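Local coordinates for protein ApRick protease (Rickettsia conorii, PDB 5C9B) that probably works as a retropepsin-like aspartic endopeptidase, this chain being the soluble protease domain of a longer, predicted membrane protein from a bacterium, at residues 18-23 with 33-38; 41-46 with 104-109. All blocks are in the same frame, centred on the assembly; numbering follows the deposited sequence.

Contact 1 (18-23 with 33-38)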
loop_
_atom_site.group_PDB
_atom_site.type_symbol
_atom_site.label_atom_id
_atom_site.label_comp_id
_atom_site.label_asym_id
_atom_site.label_seq_id
_atom_site.Cartn_x
_atom_site.Cartn_y
_atom_site.Cartn_z
ATOM N N ASP B 18 -24.362 -8.379 -19.578
ATOM C CA ASP B 18 -24.479 -9.820 -19.834
ATOM C C ASP B 18 -24.032 -10.638 -18.610
ATOM O O ASP B 18 -24.081 -11.819 -18.661
ATOM C CB ASP B 18 -23.639 -10.201 -21.045
ATOM C CG ASP B 18 -22.112 -10.052 -20.808
ATOM O OD1 ASP B 18 -21.681 -9.252 -19.973
ATOM O OD2 ASP B 18 -21.325 -10.725 -21.483
ATOM N N GLY B 19 -23.524 -9.998 -17.551
ATOM C CA GLY B 19 -22.940 -10.684 -16.414
ATOM C C GLY B 19 -21.424 -10.944 -16.345
ATOM O O GLY B 19 -20.924 -11.494 -15.347
ATOM N N HIS B 20 -20.694 -10.523 -17.368
ATOM C CA HIS B 20 -19.291 -10.827 -17.521
ATOM C C HIS B 20 -18.432 -9.559 -17.446
ATOM O O HIS B 20 -18.856 -8.447 -17.807
ATOM C CB HIS B 20 -19.029 -11.473 -18.900
ATOM C CG HIS B 20 -19.668 -12.813 -19.097
ATOM N ND1 HIS B 20 -20.725 -13.015 -19.956
ATOM C CD2 HIS B 20 -19.350 -14.032 -18.609
ATOM C CE1 HIS B 20 -21.062 -14.292 -19.945
ATOM N NE2 HIS B 20 -20.233 -14.931 -19.146
ATOM N N PHE B 21 -17.202 -9.762 -17.022
ATOM C CA PHE B 21 -16.187 -8.732 -17.012
ATOM C C PHE B 21 -15.347 -8.865 -18.280
ATOM O O PHE B 21 -14.999 -9.974 -18.687
ATOM C CB PHE B 21 -15.292 -8.931 -15.808
ATOM C CG PHE B 21 -15.994 -8.730 -14.507
ATOM C CD1 PHE B 21 -16.317 -7.468 -14.085
ATOM C CD2 PHE B 21 -16.318 -9.808 -13.702
ATOM C CE1 PHE B 21 -16.939 -7.273 -12.876
ATOM C CE2 PHE B 21 -16.978 -9.632 -12.504
ATOM C CZ PHE B 21 -17.276 -8.356 -12.094
ATOM N N TYR B 22 -15.029 -7.760 -18.926
ATOM C CA TYR B 22 -14.167 -7.848 -20.084
ATOM C C TYR B 22 -12.988 -6.942 -19.869
ATOM O O TYR B 22 -13.122 -5.903 -19.259
ATOM C CB TYR B 22 -14.903 -7.387 -21.310
ATOM C CG TYR B 22 -16.062 -8.229 -21.662
ATOM C CD1 TYR B 22 -17.324 -8.003 -21.107
ATOM C CD2 TYR B 22 -15.932 -9.232 -22.612
ATOM C CE1 TYR B 22 -18.411 -8.793 -21.459
ATOM C CE2 TYR B 22 -17.013 -10.013 -22.938
ATOM C CZ TYR B 22 -18.246 -9.770 -22.371
ATOM O OH TYR B 22 -19.284 -10.584 -22.770
ATOM N N ILE B 23 -11.826 -7.343 -20.353
ATOM C CA ILE B 23 -10.594 -6.551 -20.141
ATOM C C ILE B 23 -9.627 -6.875 -21.238
ATOM O O ILE B 23 -9.585 -8.012 -21.724
ATOM C CB ILE B 23 -9.943 -6.819 -18.752
ATOM C CG1 ILE B 23 -8.732 -5.893 -18.469
ATOM C CG2 ILE B 23 -9.527 -8.261 -18.586
ATOM C CD1 ILE B 23 -9.059 -4.447 -18.041
ATOM N N LYS B 33 -8.399 -8.902 -26.588
ATOM C CA LYS B 33 -9.590 -8.659 -25.755
ATOM C C LYS B 33 -9.920 -9.960 -25.017
ATOM O O LYS B 33 -9.940 -11.031 -25.610
ATOM C CB LYS B 33 -10.770 -8.247 -26.632
ATOM C CG LYS B 33 -10.697 -6.891 -27.320
ATOM C CD LYS B 33 -11.878 -6.750 -28.288
ATOM C CE LYS B 33 -12.602 -5.402 -28.224
ATOM N NZ LYS B 33 -12.992 -4.915 -26.863
ATOM N N PHE B 34 -10.195 -9.878 -23.729
ATOM C CA PHE B 34 -10.560 -11.051 -23.002
ATOM C C PHE B 34 -11.892 -10.922 -22.314
ATOM O O PHE B 34 -12.305 -9.818 -21.904
ATOM C CB PHE B 34 -9.518 -11.316 -21.915
ATOM C CG PHE B 34 -8.197 -11.766 -22.446
ATOM C CD1 PHE B 34 -7.974 -13.075 -22.768
ATOM C CD2 PHE B 34 -7.177 -10.888 -22.596
ATOM C CE1 PHE B 34 -6.762 -13.487 -23.274
ATOM C CE2 PHE B 34 -5.941 -11.309 -23.057
ATOM C CZ PHE B 34 -5.734 -12.605 -23.382
HETATM N N MSE B 35 -12.522 -12.071 -22.101
HETATM C CA MSE B 35 -13.609 -12.147 -21.182
HETATM C C MSE B 35 -13.085 -12.907 -20.003
HETATM O O MSE B 35 -12.431 -13.885 -20.172
HETATM C CB MSE B 35 -14.735 -12.875 -21.882
HETATM C CG MSE B 35 -15.989 -12.801 -21.039
HETATM SE SE MSE B 35 -17.567 -13.541 -21.982
HETATM C CE MSE B 35 -17.088 -15.448 -22.077
ATOM N N VAL B 36 -13.408 -12.477 -18.789
ATOM C CA VAL B 36 -12.925 -13.148 -17.598
ATOM C C VAL B 36 -13.755 -14.374 -17.332
ATOM O O VAL B 36 -14.990 -14.301 -17.422
ATOM C CB VAL B 36 -13.052 -12.226 -16.360
ATOM C CG1 VAL B 36 -12.870 -13.004 -15.041
ATOM C CG2 VAL B 36 -12.049 -11.080 -16.450
ATOM N N ASP B 37 -13.084 -15.469 -16.970
ATOM C CA ASP B 37 -13.743 -16.723 -16.615
ATOM C C ASP B 37 -13.136 -17.272 -15.292
ATOM O O ASP B 37 -12.013 -17.738 -15.266
ATOM C CB ASP B 37 -13.652 -17.739 -17.768
ATOM C CG ASP B 37 -14.468 -19.059 -17.484
ATOM O OD1 ASP B 37 -15.184 -19.121 -16.450
ATOM O OD2 ASP B 37 -14.395 -20.020 -18.297
ATOM N N THR B 38 -13.886 -17.126 -14.201
ATOM C CA THR B 38 -13.523 -17.608 -12.861
ATOM C C THR B 38 -13.463 -19.128 -12.793
ATOM O O THR B 38 -12.786 -19.705 -11.926
ATOM C CB THR B 38 -14.564 -17.174 -11.825
ATOM O OG1 THR B 38 -15.890 -17.439 -12.330
ATOM C CG2 THR B 38 -14.437 -15.744 -11.545
HETATM O O HOH W 1 -16.773 -12.711 -16.424
#
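Met35 lies against His20 and Tyr22 on one face of the hairpin formed by strands 22-27 and 30-36. It is a selenomethionine in this crystal. CG stands anti to the backbone N (chi1 -171°), and the chain stays extended through chi2, so Met35 runs alongside Tyr22 in the same direction. CB faces the Tyr22 ring near CD2 and CE2. Next, Met35 CG comes within 3.5 Å of Tyr22 CE2. Met35 SE then reaches over the His20 ring, 3.6 Å from His20 CG and only 14° off the ring normal. Met35 SE also approaches Tyr22 OH at 3.5 Å and meets that ring obliquely. Only at chi3 does the chain bend, and this turns the terminal methyl aside.

Asp18 holds His20 for this Met-aromatic contact. His20 ND1 donates to Asp18 OD2 at 2.8 Å, nearly in the ring plane but from above the carboxylate. His20 N binds Asp18 OD1, closing an Asx turn.

On the other face, Phe21 CB and Ile23 CG2 pack on Val36 CG2. Ile23 also packs on Met1 of the second subunit. The backbones are joined by Val36 N to Phe21 O, 3.0 Å, and by two bonds between Ile23 and Phe34. One water bridges Phe21 N and Val36 O. The strand leads into Asp37-Thr38-Gly39, the sequence signature of aspartic proteases.

The carboxylate fixes how the imidazole is turned and may favour its protonated form, while the methionine chalcogen, sulfur in the natural residue and selenium here, covers one face of His20.

Contact 2 (41-46 with 104-109)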
loop_
_atom_site.group_PDB
_atom_site.type_symbol
_atom_site.label_atom_id
_atom_site.label_comp_id
_atom_site.label_asym_id
_atom_site.label_seq_id
_atom_site.Cartn_x
_atom_site.Cartn_y
_atom_site.Cartn_z
ATOM N N SER B 41 -8.695 -21.832 -15.249
ATOM C CA SER B 41 -7.451 -21.562 -14.607
ATOM C C SER B 41 -6.559 -20.746 -15.590
ATOM O O SER B 41 -6.353 -19.559 -15.437
ATOM C CB SER B 41 -6.800 -22.884 -14.192
ATOM O OG SER B 41 -6.665 -23.757 -15.328
ATOM N N ASP B 42 -5.943 -21.482 -16.484
ATOM C CA ASP B 42 -5.200 -21.078 -17.660
ATOM C C ASP B 42 -5.870 -20.036 -18.588
ATOM O O ASP B 42 -7.085 -19.920 -18.599
ATOM C CB ASP B 42 -5.350 -22.364 -18.463
ATOM C CG ASP B 42 -4.245 -22.637 -19.262
ATOM O OD1 ASP B 42 -3.181 -22.055 -18.950
ATOM O OD2 ASP B 42 -4.442 -23.463 -20.174
ATOM N N ILE B 43 -5.113 -19.350 -19.429
ATOM C CA ILE B 43 -5.705 -18.538 -20.523
ATOM C C ILE B 43 -6.129 -19.405 -21.711
ATOM O O ILE B 43 -5.391 -20.264 -22.115
ATOM C CB ILE B 43 -4.697 -17.514 -21.052
ATOM C CG1 ILE B 43 -4.639 -16.340 -20.102
ATOM C CG2 ILE B 43 -5.063 -17.028 -22.429
ATOM C CD1 ILE B 43 -3.620 -15.282 -20.454
ATOM N N ALA B 44 -7.317 -19.150 -22.276
ATOM C CA ALA B 44 -7.809 -19.895 -23.437
ATOM C C ALA B 44 -7.867 -18.973 -24.598
ATOM O O ALA B 44 -8.723 -18.126 -24.636
ATOM C CB ALA B 44 -9.191 -20.495 -23.170
ATOM N N LEU B 45 -6.912 -19.089 -25.518
ATOM C CA LEU B 45 -6.869 -18.214 -26.707
ATOM C C LEU B 45 -7.616 -18.828 -27.880
ATOM O O LEU B 45 -7.579 -20.035 -28.081
ATOM C CB LEU B 45 -5.454 -18.037 -27.180
ATOM C CG LEU B 45 -4.456 -17.213 -26.455
ATOM C CD1 LEU B 45 -3.158 -17.367 -27.214
ATOM C CD2 LEU B 45 -4.883 -15.769 -26.429
ATOM N N THR B 46 -8.308 -17.998 -28.646
ATOM C CA THR B 46 -8.994 -18.451 -29.891
ATOM C C THR B 46 -7.893 -18.609 -30.867
ATOM O O THR B 46 -6.798 -18.066 -30.659
ATOM C CB THR B 46 -9.947 -17.388 -30.459
ATOM O OG1 THR B 46 -9.270 -16.113 -30.606
ATOM C CG2 THR B 46 -11.101 -17.194 -29.511
ATOM N N SER B 104 -11.309 -14.674 -26.333
ATOM C CA SER B 104 -10.347 -15.389 -25.526
ATOM C C SER B 104 -10.715 -15.171 -24.068
ATOM O O SER B 104 -11.343 -14.177 -23.718
ATOM C CB SER B 104 -8.920 -14.911 -25.827
ATOM O OG SER B 104 -8.582 -15.186 -27.198
ATOM N N LEU B 105 -10.342 -16.137 -23.239
ATOM C CA LEU B 105 -10.715 -16.179 -21.828
ATOM C C LEU B 105 -9.494 -16.045 -20.928
ATOM O O LEU B 105 -8.434 -16.649 -21.151
ATOM C CB LEU B 105 -11.386 -17.494 -21.507
ATOM C CG LEU B 105 -12.659 -17.883 -22.279
ATOM C CD1 LEU B 105 -13.249 -19.212 -21.816
ATOM C CD2 LEU B 105 -13.731 -16.843 -22.096
ATOM N N LEU B 106 -9.671 -15.269 -19.887
ATOM C CA LEU B 106 -8.637 -15.001 -18.905
ATOM C C LEU B 106 -9.076 -15.707 -17.637
ATOM O O LEU B 106 -10.153 -15.397 -17.125
ATOM C CB LEU B 106 -8.695 -13.529 -18.632
ATOM C CG LEU B 106 -7.560 -12.968 -17.854
ATOM C CD1 LEU B 106 -6.365 -13.110 -18.762
ATOM C CD2 LEU B 106 -7.852 -11.503 -17.584
ATOM N N GLY B 107 -8.254 -16.601 -17.112
ATOM C CA GLY B 107 -8.584 -17.346 -15.909
ATOM C C GLY B 107 -7.868 -16.906 -14.671
ATOM O O GLY B 107 -7.235 -15.877 -14.648
HETATM N N MSE B 108 -7.984 -17.731 -13.634
HETATM C CA MSE B 108 -7.549 -17.392 -12.313
HETATM C C MSE B 108 -6.064 -17.442 -12.118
HETATM O O MSE B 108 -5.529 -16.732 -11.281
HETATM C CB MSE B 108 -8.129 -18.437 -11.360
HETATM C CG MSE B 108 -9.648 -18.343 -11.204
HETATM SE SE MSE B 108 -10.204 -16.541 -10.591
HETATM C CE MSE B 108 -10.880 -15.813 -12.272
ATOM N N SER B 109 -5.376 -18.303 -12.846
ATOM C CA SER B 109 -3.917 -18.418 -12.716
ATOM C C SER B 109 -3.239 -17.070 -12.992
ATOM O O SER B 109 -2.238 -16.791 -12.433
ATOM C CB SER B 109 -3.374 -19.459 -13.709
ATOM O OG SER B 109 -4.209 -20.626 -13.760
#
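Ala44 and Leu105 form a short antiparallel bridge in the middle of the domain, where strands 43-45 and 104-106 run at 173° to each other. Ala44 N donates to Leu105 O and Leu105 N to Ala44 O, at 3.0 and 2.9 Å. Their CB atoms meet on one side of the pair. On the other, Ile43 and Leu106 lie side by side, with CD1 of each 3.9 Å apart. Leu106 CG is anti to the backbone N (chi1 -169°), which carries CD1 back to Ile43. Both also pack on Phe34. Strand 104-106 thus sits between strands 30-36 and 43-45, which flank the Asp-Thr-Gly loop. This is consistent with the psi motif of retropepsin-like proteases, in which a hydrophobic-hydrophobic-Gly sequence, here Leu105-Leu106-Gly107, leads into a helix. At that helix start Ser109 N donates to Ser41 O at 3.0 Å, from above the carbonyl plane. Gly107 CA also lies close to Ser41 O, 3.2 Å away. At the far end Thr46 N donates to Ser104 OG, 3.2 Å. Ser104 OG is also hydrogen-bonded to Asp49 OD2, and Thr46, at the N-cap of helix 47-52, caps it through OG1 to Asp49 N.

How the contacts relate
Both contacts are partly buried, but contact 2 lies nearer the middle of the chain, its centre about 5 Å from the chain centre against about 10 Å for contact 1. They share a sheet: strand 30-36 of contact 1 runs parallel to strand 104-106 of contact 2. Met35 N to Ser104 O and Asp37 N to Leu106 O, both 2.9 Å, are probable backbone hydrogen bonds that tie them. Contact 1 is a local hairpin with aromatic and selenium packing on its partly exposed face. Contact 2 joins distant parts of the sequence through a two-bond backbone bridge and aliphatic packing, with serine and threonine hydroxyls near its ends. The Asp-Thr-Gly sequence begins in segment 33-38, and the chain runs on into segment 41-46.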